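Toxin secretion ATP-binding protein (Vibrio parahaemolyticus RIMD 2210633, PDB 3B79) is probably an ATP-driven membrane exporter of the ABC transporter class, seen here as its N-terminal peptidase C39-like domain. Local coordinates at residues L74-K77 / G78-C82. Numbering follows the deposited sequence.
Sequences LVLK and GGDSC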
# COMPACT_ATOMS: atom_id res chain seq x y z
N LEU A 74 -3.32 -0.75 -1.82
CA LEU A 74 -4.68 -0.42 -2.25
C LEU A 74 -5.01 1.00 -1.86
O LEU A 74 -4.73 1.44 -0.73
CB LEU A 74 -5.68 -1.33 -1.57
CG LEU A 74 -5.48 -2.85 -1.74
CD1 LEU A 74 -6.58 -3.60 -1.05
CD2 LEU A 74 -5.34 -3.23 -3.21
N VAL A 75 -5.67 1.73 -2.78
CA VAL A 75 -6.23 3.03 -2.43
C VAL A 75 -7.63 2.81 -1.92
O VAL A 75 -8.48 2.18 -2.56
CB VAL A 75 -6.26 3.93 -3.68
CG1 VAL A 75 -6.91 5.26 -3.34
CG2 VAL A 75 -4.84 4.13 -4.24
N LEU A 76 -7.88 3.32 -0.71
CA LEU A 76 -9.17 3.10 -0.00
C LEU A 76 -9.91 4.45 0.06
O LEU A 76 -9.32 5.51 -0.12
CB LEU A 76 -8.91 2.58 1.42
CG LEU A 76 -8.11 1.27 1.48
CD1 LEU A 76 -7.88 0.92 2.95
CD2 LEU A 76 -8.79 0.12 0.76
N LYS A 77 -11.20 4.37 0.31
CA LYS A 77 -12.05 5.58 0.39
C LYS A 77 -11.53 6.53 1.47
O LYS A 77 -10.97 6.11 2.47
CB LYS A 77 -13.49 5.18 0.71
CG LYS A 77 -14.19 4.44 -0.41
CD LYS A 77 -15.58 3.99 0.06
CE LYS A 77 -16.29 3.27 -1.09
NZ LYS A 77 -17.58 2.64 -0.60
N GLY A 78 -11.74 7.82 1.23
CA GLY A 78 -11.44 8.82 2.25
C GLY A 78 -9.96 9.14 2.42
O GLY A 78 -9.55 9.54 3.53
N GLY A 79 -9.14 8.89 1.38
CA GLY A 79 -7.71 9.19 1.45
C GLY A 79 -6.92 8.16 2.23
O GLY A 79 -5.80 8.43 2.64
N ASP A 80 -7.48 6.98 2.45
CA ASP A 80 -6.80 5.94 3.21
C ASP A 80 -6.16 4.94 2.24
O ASP A 80 -6.41 4.97 1.01
CB ASP A 80 -7.79 5.24 4.15
CG ASP A 80 -7.11 4.36 5.18
OD1 ASP A 80 -5.91 4.53 5.57
OD2 ASP A 80 -7.86 3.46 5.67
N SER A 81 -5.33 4.06 2.78
CA SER A 81 -4.64 3.04 1.96
C SER A 81 -4.26 1.90 2.87
O SER A 81 -4.15 2.07 4.10
CB SER A 81 -3.38 3.60 1.31
OG SER A 81 -2.37 3.81 2.29
N CYS A 82 -4.00 0.76 2.26
CA CYS A 82 -3.42 -0.35 3.00
C CYS A 82 -2.58 -1.20 2.07
O CYS A 82 -2.63 -1.04 0.84
CB CYS A 82 -4.47 -1.22 3.71
SG CYS A 82 -5.56 -2.15 2.59
O HOH W 1 -9.21 7.89 -1.35
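With CG of Leu76 set beside its own backbone N (chi1 -58°) and SG of Cys82 lodged between the backbone N and the carbonyl carbon (chi1 67°), the leucine's CD1 reaches diagonally across to the neighbouring strand, past Ser81 C, to within 3.9 Å of Cys82 SG. Leu74 CD1 approaches the same sulfur at 4.0 Å, and Leu113 of helix 110-116 touches all three side chains. Toward the turn, Leu76 and Asp80 extend from the same face as neighbours, Leu76 CB lying 3.5 Å from the backbone oxygen Asp80 O. In one of two modelled conformers of Asp80, OD1 receives a weak bond from the Ser81 N-H of the same strand. The segments form the end of the beta hairpin of strands 72-76 and 80-88, joined through Gly78 and Gly79, in the antiparallel sheet of the peptidase C39-like domain. Leu74 and Cys82 form a hydrogen-bonded pair, with Leu74 N meeting Cys82 O almost head-on at 2.8 Å. By contrast, Leu76 N sits well above the carbonyl plane of Asp80, and the return bond from Asp80 N to Leu76 O is weak; a water bridges this same Leu76 O to Gly79 N. Both turn glycines have positive phi, a backbone shape that favours glycine. On the face bearing Val75, Ser81 OG bonds Ser11 OG of helix 7-18. At the turn, the extended Lys77 carries NZ to a hydrogen bond with Glu115 O.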